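Local coordinates for esterase LipW (Mycobacterium marinum, PDB 3QH4), which probably hydrolyses ester bonds, as an alpha/beta-hydrolase-fold esterase with narrow substrate selectivity, at residues T24-F29 with A213-A218; L18-A23 with F283-H288; V58-D63 with P74-R79; A50-A55 with D104-L109; L171-A176 with I188-H193. One frame throughout, in Å; residues are numbered along the deposited sequence. Where two conformers were deposited one is given.

Interaction 1. Residues T24-F29 with A213-A218; sequences TARIDF and AFDGEA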
# COMPACT_ATOMS: atom_id res chain seq x y z
N THR A 24 -4.98 -14.07 -15.22
CA THR A 24 -5.74 -15.24 -15.68
C THR A 24 -6.45 -16.02 -14.58
O THR A 24 -7.16 -17.00 -14.86
CB THR A 24 -4.83 -16.19 -16.43
OG1 THR A 24 -3.74 -16.52 -15.56
CG2 THR A 24 -4.28 -15.51 -17.68
N ALA A 25 -6.27 -15.57 -13.34
CA ALA A 25 -6.88 -16.30 -12.21
C ALA A 25 -7.38 -15.39 -11.12
O ALA A 25 -6.77 -14.36 -10.81
CB ALA A 25 -5.89 -17.33 -11.62
N ARG A 26 -8.52 -15.78 -10.55
CA ARG A 26 -8.99 -15.19 -9.30
C ARG A 26 -8.10 -15.66 -8.16
O ARG A 26 -7.51 -16.75 -8.19
CB ARG A 26 -10.42 -15.62 -8.99
CG ARG A 26 -11.44 -15.13 -10.03
CD ARG A 26 -12.82 -15.70 -9.72
NE ARG A 26 -13.38 -15.07 -8.52
CZ ARG A 26 -14.45 -15.52 -7.87
NH1 ARG A 26 -15.04 -16.66 -8.25
NH2 ARG A 26 -14.93 -14.86 -6.82
N ILE A 27 -7.99 -14.82 -7.13
CA ILE A 27 -7.36 -15.25 -5.87
C ILE A 27 -8.38 -16.03 -5.06
O ILE A 27 -9.59 -15.86 -5.23
CB ILE A 27 -6.87 -14.02 -5.05
CG1 ILE A 27 -5.84 -14.42 -3.98
CG2 ILE A 27 -8.05 -13.22 -4.46
CD1 ILE A 27 -5.08 -13.21 -3.43
N ASP A 28 -7.88 -16.88 -4.17
CA ASP A 28 -8.71 -17.56 -3.19
C ASP A 28 -8.20 -17.03 -1.85
O ASP A 28 -7.04 -17.21 -1.50
CB ASP A 28 -8.48 -19.06 -3.34
CG ASP A 28 -9.20 -19.89 -2.29
OD1 ASP A 28 -9.71 -19.35 -1.29
OD2 ASP A 28 -9.25 -21.13 -2.49
N PHE A 29 -9.07 -16.35 -1.09
CA PHE A 29 -8.59 -15.68 0.12
C PHE A 29 -9.09 -16.35 1.40
O PHE A 29 -9.19 -15.71 2.43
CB PHE A 29 -8.93 -14.18 0.11
CG PHE A 29 -7.83 -13.31 0.69
CD1 PHE A 29 -6.58 -13.28 0.09
CD2 PHE A 29 -8.06 -12.50 1.82
CE1 PHE A 29 -5.54 -12.48 0.62
CE2 PHE A 29 -7.03 -11.68 2.35
CZ PHE A 29 -5.78 -11.68 1.73
N ALA A 213 -6.96 -11.52 -9.97
CA ALA A 213 -5.95 -10.92 -9.06
C ALA A 213 -6.50 -10.57 -7.67
O ALA A 213 -5.97 -11.04 -6.66
CB ALA A 213 -5.21 -9.73 -9.71
N PHE A 214 -7.57 -9.78 -7.64
CA PHE A 214 -8.32 -9.57 -6.40
C PHE A 214 -9.74 -9.23 -6.79
O PHE A 214 -9.99 -8.67 -7.86
CB PHE A 214 -7.74 -8.45 -5.53
CG PHE A 214 -7.85 -8.75 -4.04
CD1 PHE A 214 -6.92 -9.59 -3.42
CD2 PHE A 214 -8.89 -8.20 -3.29
CE1 PHE A 214 -7.04 -9.88 -2.03
CE2 PHE A 214 -9.02 -8.47 -1.92
CZ PHE A 214 -8.12 -9.32 -1.29
N ASP A 215 -10.68 -9.57 -5.91
CA ASP A 215 -12.08 -9.39 -6.24
C ASP A 215 -12.88 -9.12 -5.00
O ASP A 215 -12.33 -9.06 -3.88
CB ASP A 215 -12.61 -10.60 -7.08
CG ASP A 215 -12.59 -11.92 -6.32
OD1 ASP A 215 -12.94 -11.90 -5.12
OD2 ASP A 215 -12.29 -13.00 -6.92
N GLY A 216 -14.18 -8.89 -5.21
CA GLY A 216 -15.09 -8.47 -4.15
C GLY A 216 -15.33 -9.57 -3.11
O GLY A 216 -15.56 -9.29 -1.91
N GLU A 217 -15.32 -10.81 -3.57
CA GLU A 217 -15.48 -11.91 -2.63
C GLU A 217 -14.27 -12.03 -1.71
O GLU A 217 -14.42 -12.17 -0.48
CB GLU A 217 -15.82 -13.20 -3.36
CG GLU A 217 -17.17 -13.06 -4.01
CD GLU A 217 -17.64 -14.29 -4.76
OE1 GLU A 217 -17.06 -15.38 -4.59
OE2 GLU A 217 -18.61 -14.13 -5.52
N ALA A 218 -13.07 -11.93 -2.28
CA ALA A 218 -11.86 -11.89 -1.46
C ALA A 218 -11.86 -10.69 -0.51
O ALA A 218 -11.37 -10.79 0.60
CB ALA A 218 -10.60 -11.86 -2.35
O HOH W 1 -16.89 -17.80 -5.93
O HOH W 2 -9.67 -12.43 -7.56
O HOH W 3 -11.97 -14.75 -4.44

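Interaction 2. Residues L18-A23 with F283-H288; sequences LLRAVA and FPRACH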
# COMPACT_ATOMS: atom_id res chain seq x y z
N LEU A 18 -2.58 -6.75 -22.98
CA LEU A 18 -1.27 -7.11 -22.40
C LEU A 18 -1.46 -7.57 -20.96
O LEU A 18 -0.81 -8.51 -20.48
CB LEU A 18 -0.29 -5.92 -22.44
CG LEU A 18 0.17 -5.41 -23.80
CD1 LEU A 18 0.95 -4.07 -23.68
CD2 LEU A 18 1.06 -6.47 -24.47
N LEU A 19 -2.37 -6.90 -20.27
CA LEU A 19 -2.65 -7.27 -18.90
C LEU A 19 -3.51 -8.51 -18.81
O LEU A 19 -3.27 -9.38 -17.97
CB LEU A 19 -3.28 -6.08 -18.15
CG LEU A 19 -3.56 -6.29 -16.68
CD1 LEU A 19 -2.28 -6.51 -15.88
CD2 LEU A 19 -4.35 -5.03 -16.18
N ARG A 20 -4.48 -8.63 -19.73
CA ARG A 20 -5.32 -9.82 -19.84
C ARG A 20 -4.50 -11.11 -19.94
O ARG A 20 -4.93 -12.14 -19.44
CB ARG A 20 -6.21 -9.71 -21.07
CG ARG A 20 -7.43 -10.64 -21.05
CD ARG A 20 -8.15 -10.57 -22.40
NE ARG A 20 -8.50 -9.20 -22.70
CZ ARG A 20 -8.57 -8.67 -23.92
NH1 ARG A 20 -8.32 -9.42 -25.00
NH2 ARG A 20 -8.91 -7.38 -24.07
N ALA A 21 -3.34 -11.05 -20.60
CA ALA A 21 -2.52 -12.22 -20.79
C ALA A 21 -1.95 -12.79 -19.49
O ALA A 21 -1.65 -13.98 -19.42
CB ALA A 21 -1.36 -11.92 -21.78
N VAL A 22 -1.81 -11.95 -18.46
CA VAL A 22 -1.24 -12.37 -17.16
C VAL A 22 -2.25 -12.40 -16.01
O VAL A 22 -2.00 -13.03 -14.97
CB VAL A 22 0.02 -11.52 -16.72
CG1 VAL A 22 1.20 -11.75 -17.68
CG2 VAL A 22 -0.30 -10.01 -16.59
N ALA A 23 -3.39 -11.75 -16.20
CA ALA A 23 -4.42 -11.70 -15.16
C ALA A 23 -5.43 -12.82 -15.39
O ALA A 23 -6.59 -12.57 -15.74
CB ALA A 23 -5.09 -10.33 -15.15
N PHE A 283 -7.01 4.55 -13.58
CA PHE A 283 -6.34 4.03 -14.77
C PHE A 283 -7.26 3.08 -15.51
O PHE A 283 -7.79 2.14 -14.90
CB PHE A 283 -5.06 3.27 -14.36
CG PHE A 283 -3.98 4.18 -13.85
CD1 PHE A 283 -3.08 4.77 -14.77
CD2 PHE A 283 -3.86 4.44 -12.50
CE1 PHE A 283 -2.05 5.62 -14.30
CE2 PHE A 283 -2.84 5.33 -12.02
CZ PHE A 283 -1.95 5.90 -12.95
N PRO A 284 -7.45 3.31 -16.81
CA PRO A 284 -8.42 2.52 -17.62
C PRO A 284 -7.87 1.11 -17.91
O PRO A 284 -6.65 0.91 -17.94
CB PRO A 284 -8.53 3.36 -18.91
CG PRO A 284 -7.16 4.00 -19.07
CD PRO A 284 -6.70 4.29 -17.62
N ARG A 285 -8.78 0.14 -18.07
CA ARG A 285 -8.44 -1.22 -18.56
C ARG A 285 -7.42 -1.96 -17.67
O ARG A 285 -6.66 -2.79 -18.14
CB ARG A 285 -8.00 -1.17 -20.02
CG ARG A 285 -8.90 -0.33 -20.91
CD ARG A 285 -8.47 -0.41 -22.38
NE ARG A 285 -8.86 -1.66 -23.00
CZ ARG A 285 -8.29 -2.18 -24.09
NH1 ARG A 285 -7.24 -1.60 -24.68
NH2 ARG A 285 -8.77 -3.31 -24.58
N ALA A 286 -7.45 -1.65 -16.36
CA ALA A 286 -6.51 -2.18 -15.40
C ALA A 286 -7.24 -2.74 -14.16
O ALA A 286 -8.13 -2.11 -13.62
CB ALA A 286 -5.52 -1.06 -14.96
N CYS A 287 -6.81 -3.93 -13.73
CA CYS A 287 -7.34 -4.61 -12.53
C CYS A 287 -6.48 -4.33 -11.32
O CYS A 287 -5.39 -3.75 -11.45
CB CYS A 287 -7.39 -6.14 -12.79
SG CYS A 287 -5.75 -6.90 -13.04
N HIS A 288 -6.96 -4.70 -10.13
CA HIS A 288 -6.11 -4.56 -8.94
C HIS A 288 -4.77 -5.25 -9.14
O HIS A 288 -4.71 -6.38 -9.64
CB HIS A 288 -6.80 -5.20 -7.75
CG HIS A 288 -6.28 -4.71 -6.44
ND1 HIS A 288 -6.59 -3.47 -5.94
CD2 HIS A 288 -5.49 -5.31 -5.51
CE1 HIS A 288 -6.02 -3.31 -4.75
NE2 HIS A 288 -5.36 -4.42 -4.46
O HOH W 4 -9.48 -5.48 -26.35

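Interaction 3. Residues V58-D63 with P74-R79; sequences VAVADD and PVRIYR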
# COMPACT_ATOMS: atom_id res chain seq x y z
N VAL A 58 19.55 1.86 -6.51
CA VAL A 58 19.10 2.48 -5.26
C VAL A 58 19.70 1.67 -4.10
O VAL A 58 19.57 0.44 -4.09
CB VAL A 58 17.57 2.45 -5.15
CG1 VAL A 58 17.08 2.88 -3.74
CG2 VAL A 58 16.90 3.32 -6.27
N ALA A 59 20.38 2.32 -3.16
CA ALA A 59 20.98 1.58 -2.03
C ALA A 59 19.86 0.98 -1.17
O ALA A 59 18.85 1.64 -0.90
CB ALA A 59 21.87 2.47 -1.21
N VAL A 60 20.03 -0.28 -0.79
CA VAL A 60 19.03 -1.01 -0.02
C VAL A 60 19.72 -1.65 1.18
O VAL A 60 20.78 -2.29 1.03
CB VAL A 60 18.39 -2.14 -0.85
CG1 VAL A 60 17.48 -3.04 0.04
CG2 VAL A 60 17.61 -1.57 -2.06
N ALA A 61 19.10 -1.53 2.36
CA ALA A 61 19.61 -2.19 3.57
C ALA A 61 18.45 -2.70 4.42
O ALA A 61 17.52 -1.96 4.65
CB ALA A 61 20.47 -1.22 4.39
N ASP A 62 18.52 -3.96 4.85
CA ASP A 62 17.51 -4.50 5.77
C ASP A 62 17.95 -4.21 7.19
O ASP A 62 19.13 -4.39 7.51
CB ASP A 62 17.30 -6.01 5.59
CG ASP A 62 16.51 -6.32 4.34
OD1 ASP A 62 16.23 -5.36 3.63
OD2 ASP A 62 16.19 -7.50 4.06
N ASP A 63 16.99 -3.80 8.01
CA ASP A 63 17.22 -3.48 9.43
C ASP A 63 16.02 -3.95 10.27
O ASP A 63 15.11 -4.60 9.76
CB ASP A 63 17.44 -1.99 9.61
CG ASP A 63 18.28 -1.65 10.85
OD1 ASP A 63 18.50 -2.52 11.74
OD2 ASP A 63 18.68 -0.48 10.94
N PRO A 74 10.89 -5.90 11.33
CA PRO A 74 11.90 -5.72 10.27
C PRO A 74 11.49 -4.61 9.31
O PRO A 74 10.29 -4.35 9.13
CB PRO A 74 11.90 -7.06 9.53
CG PRO A 74 11.27 -8.04 10.51
CD PRO A 74 10.24 -7.21 11.26
N VAL A 75 12.49 -3.95 8.77
CA VAL A 75 12.28 -2.89 7.79
C VAL A 75 13.28 -3.07 6.66
O VAL A 75 14.34 -3.69 6.82
CB VAL A 75 12.40 -1.46 8.39
CG1 VAL A 75 11.24 -1.16 9.37
CG2 VAL A 75 13.78 -1.25 9.06
N ARG A 76 12.91 -2.54 5.49
CA ARG A 76 13.87 -2.42 4.39
C ARG A 76 14.01 -0.94 4.07
O ARG A 76 13.03 -0.24 3.85
CB ARG A 76 13.42 -3.21 3.16
CG ARG A 76 14.43 -3.10 1.99
CD ARG A 76 14.22 -4.22 0.97
NE ARG A 76 14.50 -5.54 1.55
CZ ARG A 76 14.10 -6.69 1.03
NH1 ARG A 76 13.39 -6.73 -0.10
NH2 ARG A 76 14.44 -7.83 1.65
N ILE A 77 15.25 -0.47 4.04
CA ILE A 77 15.48 0.95 3.83
C ILE A 77 16.09 1.16 2.44
O ILE A 77 17.13 0.56 2.12
CB ILE A 77 16.38 1.55 4.92
CG1 ILE A 77 15.82 1.22 6.31
CG2 ILE A 77 16.49 3.09 4.77
CD1 ILE A 77 16.75 1.58 7.46
N TYR A 78 15.43 2.02 1.67
CA TYR A 78 15.86 2.35 0.30
C TYR A 78 16.36 3.78 0.32
O TYR A 78 15.70 4.65 0.86
CB TYR A 78 14.66 2.25 -0.66
CG TYR A 78 13.98 0.90 -0.68
CD1 TYR A 78 13.10 0.52 0.34
CD2 TYR A 78 14.17 0.03 -1.75
CE1 TYR A 78 12.46 -0.70 0.30
CE2 TYR A 78 13.54 -1.19 -1.82
CZ TYR A 78 12.68 -1.55 -0.79
OH TYR A 78 12.05 -2.74 -0.85
N ARG A 79 17.57 4.02 -0.22
CA ARG A 79 18.08 5.39 -0.21
C ARG A 79 18.48 5.79 -1.64
O ARG A 79 19.36 5.16 -2.26
CB ARG A 79 19.23 5.57 0.79
CG ARG A 79 18.85 5.31 2.26
CD ARG A 79 20.08 5.44 3.12
NE ARG A 79 19.81 5.54 4.55
CZ ARG A 79 19.83 4.51 5.39
NH1 ARG A 79 20.08 3.28 4.95
NH2 ARG A 79 19.59 4.71 6.69

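Interaction 4. Residues A50-A55 with D104-L109; sequences ATETAA and DHRQCL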
# COMPACT_ATOMS: atom_id res chain seq x y z
N ALA A 50 16.39 -9.46 -5.89
CA ALA A 50 17.82 -9.25 -6.09
C ALA A 50 18.11 -8.65 -7.47
O ALA A 50 18.92 -7.74 -7.61
CB ALA A 50 18.61 -10.56 -5.90
N THR A 51 17.45 -9.19 -8.50
CA THR A 51 17.59 -8.69 -9.87
C THR A 51 17.14 -7.24 -9.95
O THR A 51 17.75 -6.42 -10.65
CB THR A 51 16.75 -9.52 -10.85
OG1 THR A 51 17.21 -10.88 -10.84
CG2 THR A 51 16.88 -8.98 -12.26
N GLU A 52 16.05 -6.94 -9.25
CA GLU A 52 15.47 -5.61 -9.24
C GLU A 52 16.39 -4.59 -8.60
O GLU A 52 16.56 -3.49 -9.12
CB GLU A 52 14.11 -5.63 -8.52
CG GLU A 52 13.01 -6.29 -9.38
CD GLU A 52 11.83 -6.79 -8.57
OE1 GLU A 52 11.79 -6.52 -7.36
OE2 GLU A 52 10.97 -7.52 -9.13
N THR A 53 16.97 -4.95 -7.47
CA THR A 53 17.96 -4.10 -6.79
C THR A 53 19.18 -3.84 -7.67
O THR A 53 19.65 -2.70 -7.75
CB THR A 53 18.39 -4.77 -5.46
OG1 THR A 53 17.25 -4.79 -4.59
CG2 THR A 53 19.54 -3.99 -4.75
N ALA A 54 19.66 -4.88 -8.35
CA ALA A 54 20.83 -4.72 -9.23
C ALA A 54 20.57 -3.70 -10.34
O ALA A 54 21.49 -2.95 -10.75
CB ALA A 54 21.27 -6.07 -9.81
N ALA A 55 19.34 -3.65 -10.84
CA ALA A 55 18.98 -2.76 -11.94
C ALA A 55 18.76 -1.30 -11.51
O ALA A 55 19.09 -0.35 -12.25
CB ALA A 55 17.74 -3.30 -12.67
N ASP A 104 6.42 -5.69 -2.40
CA ASP A 104 6.33 -4.43 -3.13
C ASP A 104 7.72 -3.81 -3.27
O ASP A 104 7.87 -2.58 -3.32
CB ASP A 104 5.40 -3.46 -2.38
CG ASP A 104 3.93 -3.79 -2.57
OD1 ASP A 104 3.60 -4.66 -3.42
OD2 ASP A 104 3.12 -3.12 -1.91
N HIS A 105 8.74 -4.66 -3.33
CA HIS A 105 10.13 -4.16 -3.51
C HIS A 105 10.25 -3.27 -4.77
O HIS A 105 10.87 -2.21 -4.70
CB HIS A 105 11.05 -5.38 -3.56
CG HIS A 105 12.52 -5.07 -3.67
ND1 HIS A 105 13.25 -4.53 -2.63
CD2 HIS A 105 13.40 -5.32 -4.66
CE1 HIS A 105 14.52 -4.42 -3.01
NE2 HIS A 105 14.64 -4.91 -4.23
N ARG A 106 9.66 -3.69 -5.89
CA ARG A 106 9.75 -2.89 -7.12
C ARG A 106 9.13 -1.51 -6.89
O ARG A 106 9.72 -0.50 -7.25
CB ARG A 106 9.06 -3.60 -8.28
CG ARG A 106 9.13 -2.81 -9.61
CD ARG A 106 10.56 -2.60 -10.12
NE ARG A 106 10.57 -2.00 -11.46
CZ ARG A 106 10.43 -2.67 -12.60
NH1 ARG A 106 10.24 -4.00 -12.60
NH2 ARG A 106 10.45 -2.00 -13.76
N GLN A 107 7.93 -1.47 -6.29
CA GLN A 107 7.27 -0.20 -6.01
C GLN A 107 8.17 0.72 -5.18
O GLN A 107 8.25 1.93 -5.45
CB GLN A 107 5.93 -0.48 -5.31
CG GLN A 107 5.20 0.75 -4.64
CD GLN A 107 4.57 1.71 -5.67
OE1 GLN A 107 3.35 1.68 -5.90
NE2 GLN A 107 5.38 2.60 -6.24
N CYS A 108 8.84 0.15 -4.17
CA CYS A 108 9.69 0.94 -3.27
C CYS A 108 10.88 1.50 -4.05
O CYS A 108 11.24 2.67 -3.85
CB CYS A 108 10.17 0.11 -2.06
SG CYS A 108 8.81 -0.21 -0.89
N LEU A 109 11.48 0.68 -4.91
CA LEU A 109 12.63 1.12 -5.70
C LEU A 109 12.22 2.28 -6.60
O LEU A 109 12.98 3.25 -6.79
CB LEU A 109 13.19 -0.02 -6.56
CG LEU A 109 13.88 -1.13 -5.74
CD1 LEU A 109 14.03 -2.34 -6.66
CD2 LEU A 109 15.24 -0.69 -5.15
O HOH W 5 9.44 -6.11 -10.76

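Interaction 5. Residues L171-A176 with I188-H193; sequences LAAGLA and IFQLLH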
# COMPACT_ATOMS: atom_id res chain seq x y z
N LEU A 171 -3.15 1.04 6.16
CA LEU A 171 -2.26 1.34 7.29
C LEU A 171 -1.65 2.75 7.12
O LEU A 171 -1.58 3.50 8.09
CB LEU A 171 -1.16 0.30 7.40
CG LEU A 171 -1.62 -1.15 7.48
CD1 LEU A 171 -0.38 -2.10 7.40
CD2 LEU A 171 -2.47 -1.44 8.76
N ALA A 172 -1.22 3.10 5.90
CA ALA A 172 -0.68 4.43 5.65
C ALA A 172 -1.70 5.50 5.99
O ALA A 172 -1.36 6.53 6.56
CB ALA A 172 -0.25 4.57 4.19
N ALA A 173 -2.97 5.25 5.65
CA ALA A 173 -4.03 6.22 5.96
C ALA A 173 -4.17 6.36 7.50
O ALA A 173 -4.47 7.45 8.04
CB ALA A 173 -5.35 5.74 5.35
N GLY A 174 -3.94 5.26 8.22
CA GLY A 174 -3.95 5.32 9.69
C GLY A 174 -2.83 6.18 10.25
O GLY A 174 -3.04 6.99 11.17
N LEU A 175 -1.64 6.06 9.67
CA LEU A 175 -0.52 6.92 10.04
C LEU A 175 -0.87 8.38 9.72
O LEU A 175 -0.62 9.26 10.54
CB LEU A 175 0.77 6.52 9.30
CG LEU A 175 1.27 5.08 9.53
CD1 LEU A 175 2.55 4.87 8.75
CD2 LEU A 175 1.51 4.84 11.05
N ALA A 176 -1.44 8.63 8.54
CA ALA A 176 -1.84 10.01 8.20
C ALA A 176 -2.82 10.59 9.22
O ALA A 176 -2.72 11.78 9.57
CB ALA A 176 -2.45 10.05 6.81
N ILE A 188 3.70 15.22 5.76
CA ILE A 188 3.39 16.23 4.77
C ILE A 188 2.69 15.70 3.52
O ILE A 188 2.20 16.48 2.70
CB ILE A 188 4.62 17.06 4.34
CG1 ILE A 188 5.64 16.19 3.59
CG2 ILE A 188 5.23 17.77 5.60
CD1 ILE A 188 6.76 17.02 2.92
N PHE A 189 2.62 14.38 3.38
CA PHE A 189 2.00 13.83 2.19
C PHE A 189 1.61 12.40 2.44
O PHE A 189 2.34 11.69 3.15
CB PHE A 189 2.97 13.88 1.01
CG PHE A 189 2.29 13.76 -0.33
CD1 PHE A 189 1.73 14.89 -0.94
CD2 PHE A 189 2.23 12.53 -0.99
CE1 PHE A 189 1.11 14.78 -2.19
CE2 PHE A 189 1.57 12.40 -2.23
CZ PHE A 189 1.02 13.54 -2.84
N GLN A 190 0.50 11.97 1.83
CA GLN A 190 0.14 10.54 1.86
C GLN A 190 -0.09 10.03 0.44
O GLN A 190 -0.84 10.64 -0.35
CB GLN A 190 -1.09 10.26 2.75
CG GLN A 190 -2.39 10.95 2.35
CD GLN A 190 -3.57 10.57 3.27
OE1 GLN A 190 -3.71 9.41 3.71
NE2 GLN A 190 -4.37 11.57 3.62
N LEU A 191 0.49 8.88 0.14
CA LEU A 191 0.36 8.31 -1.21
C LEU A 191 -0.35 6.97 -1.07
O LEU A 191 0.16 6.04 -0.42
CB LEU A 191 1.76 8.14 -1.82
CG LEU A 191 1.82 7.62 -3.26
CD1 LEU A 191 3.02 8.25 -3.97
CD2 LEU A 191 1.92 6.09 -3.25
N LEU A 192 -1.57 6.91 -1.59
CA LEU A 192 -2.44 5.74 -1.39
C LEU A 192 -2.70 5.10 -2.76
O LEU A 192 -3.52 5.59 -3.56
CB LEU A 192 -3.77 6.15 -0.72
CG LEU A 192 -3.68 7.01 0.54
CD1 LEU A 192 -5.06 7.43 1.01
CD2 LEU A 192 -2.96 6.26 1.68
N HIS A 193 -1.97 4.03 -3.03
CA HIS A 193 -2.20 3.29 -4.27
C HIS A 193 -3.22 2.17 -4.09
O HIS A 193 -3.07 1.32 -3.21
CB HIS A 193 -0.87 2.78 -4.87
CG HIS A 193 -1.06 1.96 -6.11
ND1 HIS A 193 -1.85 2.38 -7.16
CD2 HIS A 193 -0.54 0.76 -6.49
CE1 HIS A 193 -1.83 1.47 -8.12
NE2 HIS A 193 -1.05 0.47 -7.73

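Interaction 1. Residues T24-F29 with A213-A218
Ala25 starts the contact with its carbonyl oxygen, which accepts from Ala213 N at 3.0 Å. The N-terminal loop here runs over the N-terminus of helix 216-227, in a protein of the alpha/beta hydrolase fold. Asp215 is the N-cap of that helix. Its OD1 takes the Ala218 N-H in a nearly straight capping bond of 176°.

Arg26 forms a salt-bridge network with Asp215 and Glu217. Its chain bends at chi3 (72°), which turns the edge of the guanidinium to both acids. NE donates to Asp215 OD2 at 2.8 Å, from above the carboxylate plane. NH2 adds a weaker bond to the same oxygen and also reaches Glu217 OE1 at 3.1 Å. NH1 is held by Val6 O and by a water that donates to Glu217 OE1. Glu217 has two conformers, and its bonds are those of one. One Asp215 oxygen thus serves the cap and the other the arginine.

Ile27 turns from charge to apolar packing. Its CG2 rests on Ala218 CB at 3.6 Å and reaches Phe214 CD1. A water joins Ile27 N to Asp215 OD2, though its bond to the acid is weak.

Phe29 closes the segment against Phe214, whose side chain touches residues of a probable Ser-His-Asp triad. The two rings form a T-shaped pair with planes at 73°. The edge of Phe214 points at the face of Phe29. Phe214 CE1 lies 4.0 Å from Phe29 CE1.

Interaction 2. Residues L18-A23 with F283-H288
Leu19 and Cys287 have the most surface buried in this contact. It sets the short N-terminal helix 17-20 against the short, weakly bonded strand 286-287 of an alpha/beta hydrolase fold. That strand leads into His288, which bonds to Ser166 and Asp258 in the geometry of a catalytic triad.

Leu19 does its touching with one branch. CG stands anti to the backbone N (chi1 -177°), which carries CD2 to the strand. There CD2 lies 3.6 Å from Cys287 N and 3.7 Å from Ala286 CA. It therefore packs on backbone as much as on side chains. Phe290 and Leu293 of helix 290-293 also meet Leu19.

Cys287 answers with its sulfur. SG sits 3.9 Å from Leu19 CD2, and Ala23 CB touches the same sulfur. Leu293 adds a further apolar neighbour.

Arg285 is third in buried surface and marks the outer margin. Its NH2 comes to the edge of the Arg20 guanidinium, the planes 60° apart. Like charges come near here, but a water lies between them and accepts from both, weakly from Arg285. Arg20 NH2 also donates to Leu15 O. The two NH2 atoms, of Arg20 and Arg285, stay 4.1 Å apart.

Interaction 3. Residues V58-D63 with P74-R79
Ala61 and Ile77 form a hydrogen-bonded pair midway along two antiparallel strands. Ala61 N gives to Ile77 O at 2.9 Å, and Ile77 N gives to Ala61 O. Asp63 and Val75 pair likewise, with both N-H groups nearly straight at 173°. At the other end, Arg79 N bonds firmly to Ala59 O at 2.8 Å, but the return bond from Ala59 N is weak. The N-H and C=O groups of these six residues are thus paired across the strands.

The charged pair is Asp62 and Arg76, side by side at a non-hydrogen-bonded position. Arg76 grips the carboxylate side-on. NE meets OD1 of Asp62 at 2.7 Å, and NH2 meets OD2 of Asp62 at 3.0 Å. Each oxygen uses its syn lone pair. The two flat groups are nearly coplanar, 5° apart, which fixes the rotation of the guanidinium. NH1 of Arg76 has a second acid, Asp102.

Val60 flanks this grip on the same face. Its CG1 lies against Arg76 CD at 3.6 Å, and its CG2 reaches Tyr78 CD2 at 3.8 Å. The Tyr78 hydroxyl is bonded to His105. On the other face, the end of Arg79 is held by Leu153 O.

Strand 72-79 also bonds to strand 118-122, while strand 59-66 is one of the sheet's two edge strands. Strands 59-66 and 72-79 make the beta hairpin that opens the mixed sheet of this alpha/beta hydrolase fold.

Interaction 4. Residues A50-A55 with D104-L109
This is a mostly polar contact between two nearly parallel helices, 31-56 and 105-115, on the alpha/beta hydrolase fold. Their local axes are 10.1 Å apart at an angle of 12°, so side chains bridge most of the gap.

Thr53 and His105 carry the direct bond. His105 NE2 donates to Thr53 OG1 at 2.6 Å, with the oxygen in the ring plane. The bond is bent, at 142°. CG of His105 is anti to the backbone N (chi1 -177°), which sends the ring across to the other helix. Thr53 OG1 also bonds to Ala49 O within its own helix.

Glu52 lies alongside the same ring, running the opposite way. Its carboxylate is nearly coplanar with the imidazole. OE1 reaches the ring edge, 3.4 Å from His105 CD2. The same oxygen is salt-bridged to Arg45, so its negative charge has a partner on its own helix. A water spans OE2 and Arg106: it donates to Glu52 OE2 at 2.6 Å and accepts from Arg106 NH1. Glu110 and Glu296 hold the rest of the Arg106 guanidinium.

Leu109 supplies the apolar part. Its CD1 sits against Glu52 CB at 3.8 Å and close to Glu52 O.

Behind the contact lies strand 72-79. Its Tyr78 packs on Cys108 and Leu109, tying helix 105-115 to the sheet.

Interaction 5. Residues L171-A176 with I188-H193
Residues 171-176 of helix 167-181 and strand 189-193 run almost antiparallel, with N-to-C directions 161° apart. Their axes come within 8.6 Å. The nearest CA atoms, of Ala176 and Gln190, are 6.7 Å apart. The two belong to a beta-alpha-beta unit made by strand 160-165, helix 167-181 and strand 189-193. In it the helix covers one face of the sheet.

Small residues line the helix side. The strand sends over two longer side chains, Gln190 and Leu192. CG of Gln190 stands between the backbone N and the carbonyl carbon (chi1 61°), and the chain is extended beyond it. This lays the amide against Ala176, with Gln190 OE1 3.4 Å from Ala176 CB. OE1 also comes 3.9 Å from Ala173 CA. NE2 makes a weak hydrogen bond to Pro248 O.

Leu192 uses a single branch. Its CD2 touches Ala172 CB at 4.1 Å and lies 4.1 Å from Ala173 N. Ala172 also touches residues of the probable nucleophile elbow, at the start of this helix.

All five touching residues are buried. The helix meets the strand through alanine methyls and backbone, so the two segments are held by van der Waals contact, with the one amide oxygen resting against carbon.

Interaction 5 lies deepest, with its centre about 9 Å from the centre of the chain, and is almost wholly apolar. Interaction 2, though its centre is about 18 Å out, is also a buried contact. Interactions 1, 3 and 4 are partly buried and mix packing with polar bonds. Interactions 3 and 5 reach the same sheet, one through strand pairing at its edge, the other through a helix on its face. Interactions 3 and 4 meet through Tyr78. Interactions 1 and 2 hold successive parts of the N-terminal chain and meet at the probable triad histidine, where Phe214 CB lies 3.9 Å from His288 CD2. Salt bridges join the segments of interactions 1 and 3.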